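Local coordinates for protein 3-dehydroshikimate dehydratase (Pseudomonas putida, PDB 5HMQ) that converts 3-dehydroshikimate to protocatechuate with a divalent metal ion, in quinate and shikimate degradation, at residues D167-I181 and R212-F225. Numbering follows the deposited sequence.
Sequences DSFHTLSLKGDPSAI and RCFPGQGEMDMAGF. With MG (magnesium ion), chain K.
Arg212 reaches Asp167 end-on, and both of its terminal nitrogens bond to one oxygen. Arg212 NH1 lies 3.0 Å from Asp167 OD2 and meets that oxygen at its syn lone pair; NH2 meets the same atom from above the carboxylate plane. The two flat groups stand 76° apart. Asp167 OD2 also binds the magnesium ion at 2.1 Å, so the salt bridge probably helps to hold this metal ligand in place. Asp167 OD1 caps helix 168-172 through weak bonds to the backbone N of Phe169 and His170. Arg212 CG sits anti to the carbonyl carbon (chi1 -83°), and the chain beyond is extended, which carries the guanidinium to the metal site. Phe169 CB packs over one face of the guanidinium. NH2 also lies over one face of the His170 ring, whose NE2 is hydrogen-bonded to a metal-bound water.

Farther out the packing is mostly apolar. The Phe225 ring lays one face on Ser168 CA, a CH-pi contact 3.6 Å from its centroid. Thr171, Pro178 and Ile181 meet the ring obliquely. The side chains of selenomethionine Met220 and Leu172 pass each other in opposite directions, and Met220 CE lies 3.8 Å from Phe169 CD2.

Glu136, Gln193 and Glu241 complete the protein ligands of this catalytic metal site in the TIM barrel. The contact joins helix 168-172, after strand 162-167, to the start of helix 222-231. Strand 189-194 touches Ser168 and Phe225 through Met194, while helix 204-211 packs on Phe169 and Met220.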
loop_
_atom_site.group_PDB
_atom_site.type_symbol
_atom_site.label_atom_id
_atom_site.label_comp_id
_atom_site.label_asym_id
_atom_site.label_seq_id
_atom_site.Cartn_x
_atom_site.Cartn_y
_atom_site.Cartn_z
ATOM N N ASP C 167 -21.745 5.584 17.118
ATOM C CA ASP C 167 -20.504 5.523 16.353
ATOM C C ASP C 167 -19.364 5.870 17.298
ATOM O O ASP C 167 -19.294 6.999 17.795
ATOM C CB ASP C 167 -20.551 6.489 15.162
ATOM C CG ASP C 167 -19.303 6.435 14.293
ATOM O OD1 ASP C 167 -18.175 6.489 14.828
ATOM O OD2 ASP C 167 -19.454 6.348 13.055
ATOM N N SER C 168 -18.471 4.905 17.534
ATOM C CA SER C 168 -17.443 5.083 18.556
ATOM C C SER C 168 -16.527 6.260 18.247
ATOM O O SER C 168 -16.068 6.941 19.172
ATOM C CB SER C 168 -16.623 3.802 18.716
ATOM O OG SER C 168 -15.932 3.481 17.523
ATOM N N PHE C 169 -16.253 6.533 16.971
ATOM C CA PHE C 169 -15.372 7.653 16.659
ATOM C C PHE C 169 -16.038 8.984 16.983
ATOM O O PHE C 169 -15.424 9.858 17.605
ATOM C CB PHE C 169 -14.937 7.630 15.193
ATOM C CG PHE C 169 -14.009 8.761 14.837
ATOM C CD1 PHE C 169 -14.506 10.011 14.496
ATOM C CD2 PHE C 169 -12.636 8.585 14.884
ATOM C CE1 PHE C 169 -13.656 11.054 14.205
ATOM C CE2 PHE C 169 -11.780 9.626 14.583
ATOM C CZ PHE C 169 -12.291 10.860 14.239
ATOM N N HIS C 170 -17.290 9.165 16.554
ATOM C CA HIS C 170 -17.963 10.444 16.769
ATOM C C HIS C 170 -18.087 10.769 18.251
ATOM O O HIS C 170 -18.073 11.945 18.631
ATOM C CB HIS C 170 -19.343 10.433 16.108
ATOM C CG HIS C 170 -19.299 10.451 14.612
ATOM N ND1 HIS C 170 -18.648 11.435 13.897
ATOM C CD2 HIS C 170 -19.826 9.607 13.694
ATOM C CE1 HIS C 170 -18.778 11.195 12.604
ATOM N NE2 HIS C 170 -19.488 10.092 12.454
ATOM N N THR C 171 -18.204 9.748 19.100
ATOM C CA THR C 171 -18.294 9.981 20.535
ATOM C C THR C 171 -16.918 10.210 21.152
ATOM O O THR C 171 -16.717 11.176 21.895
ATOM C CB THR C 171 -18.999 8.805 21.213
ATOM O OG1 THR C 171 -20.357 8.739 20.762
ATOM C CG2 THR C 171 -18.977 8.970 22.728
ATOM N N LEU C 172 -15.960 9.329 20.863
ATOM C CA LEU C 172 -14.661 9.396 21.526
ATOM C C LEU C 172 -13.742 10.471 20.951
ATOM O O LEU C 172 -12.830 10.919 21.655
ATOM C CB LEU C 172 -13.971 8.032 21.468
ATOM C CG LEU C 172 -14.688 6.903 22.215
ATOM C CD1 LEU C 172 -13.856 5.629 22.210
ATOM C CD2 LEU C 172 -15.011 7.327 23.640
ATOM N N SER C 173 -13.956 10.902 19.702
ATOM C CA SER C 173 -13.130 11.974 19.153
ATOM C C SER C 173 -13.385 13.296 19.864
ATOM O O SER C 173 -12.486 14.141 19.938
ATOM C CB SER C 173 -13.383 12.133 17.654
ATOM O OG SER C 173 -14.720 12.532 17.401
ATOM N N LEU C 174 -14.593 13.495 20.378
ATOM C CA LEU C 174 -14.929 14.648 21.195
ATOM C C LEU C 174 -14.684 14.402 22.676
ATOM O O LEU C 174 -15.115 15.211 23.505
ATOM C CB LEU C 174 -16.389 15.040 20.967
ATOM C CG LEU C 174 -16.793 15.325 19.522
ATOM C CD1 LEU C 174 -18.303 15.328 19.389
ATOM C CD2 LEU C 174 -16.231 16.660 19.076
ATOM N N LYS C 175 -14.007 13.305 23.021
ATOM C CA LYS C 175 -13.778 12.907 24.412
ATOM C C LYS C 175 -15.089 12.742 25.174
ATOM O O LYS C 175 -15.164 13.027 26.372
ATOM C CB LYS C 175 -12.855 13.891 25.137
ATOM C CG LYS C 175 -11.431 13.917 24.598
ATOM C CD LYS C 175 -10.597 14.980 25.293
ATOM C CE LYS C 175 -9.179 15.023 24.744
ATOM N NZ LYS C 175 -8.422 13.774 25.043
ATOM N N GLY C 176 -16.135 12.297 24.484
ATOM C CA GLY C 176 -17.411 12.092 25.138
ATOM C C GLY C 176 -17.368 10.933 26.114
ATOM O O GLY C 176 -16.601 9.981 25.961
ATOM N N ASP C 177 -18.217 11.018 27.139
ATOM C CA ASP C 177 -18.299 9.979 28.155
ATOM C C ASP C 177 -19.381 8.990 27.744
ATOM O O ASP C 177 -20.567 9.357 27.732
ATOM C CB ASP C 177 -18.614 10.588 29.517
ATOM C CG ASP C 177 -18.419 9.608 30.667
ATOM O OD1 ASP C 177 -18.410 8.382 30.430
ATOM O OD2 ASP C 177 -18.273 10.072 31.817
ATOM N N PRO C 178 -19.037 7.744 27.407
ATOM C CA PRO C 178 -20.052 6.779 26.967
ATOM C C PRO C 178 -20.885 6.191 28.095
ATOM O O PRO C 178 -21.754 5.355 27.823
ATOM C CB PRO C 178 -19.205 5.689 26.298
ATOM C CG PRO C 178 -17.927 5.713 27.072
ATOM C CD PRO C 178 -17.681 7.166 27.398
ATOM N N SER C 179 -20.647 6.603 29.342
ATOM C CA SER C 179 -21.265 5.930 30.481
ATOM C C SER C 179 -22.782 6.071 30.472
ATOM O O SER C 179 -23.500 5.127 30.817
ATOM C CB SER C 179 -20.687 6.480 31.784
ATOM O OG SER C 179 -21.097 5.697 32.889
ATOM N N ALA C 180 -23.292 7.237 30.072
ATOM C CA ALA C 180 -24.733 7.468 30.071
ATOM C C ALA C 180 -25.480 6.626 29.043
ATOM O O ALA C 180 -26.715 6.679 29.015
ATOM C CB ALA C 180 -25.032 8.948 29.833
ATOM N N ILE C 181 -24.778 5.866 28.199
ATOM C CA ILE C 181 -25.468 4.986 27.257
ATOM C C ILE C 181 -26.297 3.937 27.987
ATOM O O ILE C 181 -27.367 3.540 27.505
ATOM C CB ILE C 181 -24.452 4.336 26.293
ATOM C CG1 ILE C 181 -23.834 5.390 25.374
ATOM C CG2 ILE C 181 -25.110 3.257 25.450
ATOM C CD1 ILE C 181 -22.646 4.888 24.580
ATOM N N ARG C 212 -9.561 6.843 10.549
ATOM C CA ARG C 212 -10.288 5.741 11.163
ATOM C C ARG C 212 -9.588 4.424 10.847
ATOM O O ARG C 212 -9.055 4.235 9.751
ATOM C CB ARG C 212 -11.732 5.701 10.667
ATOM C CG ARG C 212 -12.676 6.638 11.392
ATOM C CD ARG C 212 -14.094 6.469 10.876
ATOM N NE ARG C 212 -14.998 7.493 11.388
ATOM C CZ ARG C 212 -16.249 7.259 11.773
ATOM N NH1 ARG C 212 -16.748 6.032 11.715
ATOM N NH2 ARG C 212 -17.002 8.255 12.222
ATOM N N CYS C 213 -9.570 3.518 11.822
ATOM C CA CYS C 213 -8.997 2.191 11.631
ATOM C C CYS C 213 -9.779 1.203 12.489
ATOM O O CYS C 213 -10.691 1.581 13.230
ATOM C CB CYS C 213 -7.499 2.177 11.959
ATOM S SG CYS C 213 -7.073 2.896 13.562
ATOM N N PHE C 214 -9.409 -0.071 12.395
ATOM C CA PHE C 214 -10.149 -1.110 13.091
ATOM C C PHE C 214 -9.834 -1.103 14.586
ATOM O O PHE C 214 -8.747 -0.686 14.994
ATOM C CB PHE C 214 -9.830 -2.479 12.499
ATOM C CG PHE C 214 -10.335 -2.666 11.098
ATOM C CD1 PHE C 214 -11.601 -2.230 10.743
ATOM C CD2 PHE C 214 -9.552 -3.289 10.141
ATOM C CE1 PHE C 214 -12.076 -2.402 9.454
ATOM C CE2 PHE C 214 -10.019 -3.467 8.851
ATOM C CZ PHE C 214 -11.283 -3.022 8.506
ATOM N N PRO C 215 -10.787 -1.532 15.415
ATOM C CA PRO C 215 -10.560 -1.583 16.867
ATOM C C PRO C 215 -9.266 -2.295 17.226
ATOM O O PRO C 215 -9.004 -3.414 16.781
ATOM C CB PRO C 215 -11.783 -2.346 17.384
ATOM C CG PRO C 215 -12.849 -2.062 16.389
ATOM C CD PRO C 215 -12.167 -1.903 15.056
ATOM N N GLY C 216 -8.442 -1.625 18.029
ATOM C CA GLY C 216 -7.153 -2.134 18.420
ATOM C C GLY C 216 -5.993 -1.558 17.636
ATOM O O GLY C 216 -4.851 -1.626 18.106
ATOM N N GLN C 217 -6.255 -0.989 16.460
ATOM C CA GLN C 217 -5.214 -0.381 15.644
ATOM C C GLN C 217 -4.981 1.085 15.977
ATOM O O GLN C 217 -3.984 1.656 15.523
ATOM C CB GLN C 217 -5.564 -0.527 14.157
ATOM C CG GLN C 217 -5.681 -1.975 13.700
ATOM C CD GLN C 217 -6.138 -2.105 12.261
ATOM O OE1 GLN C 217 -6.838 -1.237 11.738
ATOM N NE2 GLN C 217 -5.750 -3.196 11.611
ATOM N N GLY C 218 -5.870 1.707 16.747
ATOM C CA GLY C 218 -5.673 3.080 17.168
ATOM C C GLY C 218 -5.453 3.143 18.664
ATOM O O GLY C 218 -4.955 2.180 19.254
ATOM N N GLU C 219 -5.815 4.258 19.297
ATOM C CA GLU C 219 -5.597 4.410 20.731
ATOM C C GLU C 219 -6.867 4.830 21.464
ATOM O O GLU C 219 -6.789 5.332 22.589
ATOM C CB GLU C 219 -4.456 5.393 21.012
ATOM C CG GLU C 219 -4.344 6.519 20.014
ATOM C CD GLU C 219 -2.961 7.143 19.991
ATOM O OE1 GLU C 219 -2.064 6.640 20.699
ATOM O OE2 GLU C 219 -2.771 8.138 19.262
HETATM N N MSE C 220 -8.031 4.633 20.855
HETATM C CA MSE C 220 -9.297 4.891 21.531
HETATM C C MSE C 220 -9.726 3.675 22.345
HETATM O O MSE C 220 -9.332 2.547 22.048
HETATM C CB MSE C 220 -10.383 5.266 20.523
HETATM C CG MSE C 220 -10.208 6.647 19.917
HETATM SE SE MSE C 220 -11.496 7.025 18.504
HETATM C CE MSE C 220 -11.191 8.944 18.331
ATOM N N ASP C 221 -10.536 3.913 23.375
ATOM C CA ASP C 221 -10.965 2.861 24.296
ATOM C C ASP C 221 -12.247 2.245 23.749
ATOM O O ASP C 221 -13.360 2.633 24.112
ATOM C CB ASP C 221 -11.153 3.427 25.697
ATOM C CG ASP C 221 -11.491 2.360 26.721
ATOM O OD1 ASP C 221 -11.284 1.164 26.433
ATOM O OD2 ASP C 221 -11.963 2.721 27.820
HETATM N N MSE C 222 -12.082 1.265 22.865
HETATM C CA MSE C 222 -13.200 0.591 22.210
HETATM C C MSE C 222 -14.064 -0.181 23.201
HETATM O O MSE C 222 -15.293 -0.085 23.183
HETATM C CB MSE C 222 -12.673 -0.363 21.144
HETATM C CG MSE C 222 -11.819 0.323 20.097
HETATM SE SE MSE C 222 -12.866 1.043 18.641
HETATM C CE MSE C 222 -12.924 2.904 19.061
ATOM N N ALA C 223 -13.403 -0.961 24.061
ATOM C CA ALA C 223 -14.131 -1.765 25.038
ATOM C C ALA C 223 -14.906 -0.884 26.006
ATOM O O ALA C 223 -16.016 -1.234 26.423
ATOM C CB ALA C 223 -13.165 -2.676 25.794
ATOM N N GLY C 224 -14.345 0.274 26.363
ATOM C CA GLY C 224 -15.051 1.206 27.222
ATOM C C GLY C 224 -16.245 1.861 26.562
ATOM O O GLY C 224 -17.078 2.452 27.255
ATOM N N PHE C 225 -16.338 1.778 25.237
ATOM C CA PHE C 225 -17.488 2.287 24.503
ATOM C C PHE C 225 -18.555 1.217 24.317
ATOM O O PHE C 225 -19.751 1.504 24.436
ATOM C CB PHE C 225 -17.040 2.832 23.143
ATOM C CG PHE C 225 -18.143 3.470 22.346
ATOM C CD1 PHE C 225 -18.512 4.784 22.579
ATOM C CD2 PHE C 225 -18.798 2.761 21.351
ATOM C CE1 PHE C 225 -19.521 5.376 21.844
ATOM C CE2 PHE C 225 -19.809 3.349 20.612
ATOM C CZ PHE C 225 -20.170 4.658 20.860
HETATM MG MG MG K . -20.800 6.492 11.449
HETATM O O HOH W 1 -20.103 8.198 10.726
HETATM O O HOH W 2 -22.053 6.458 9.856
#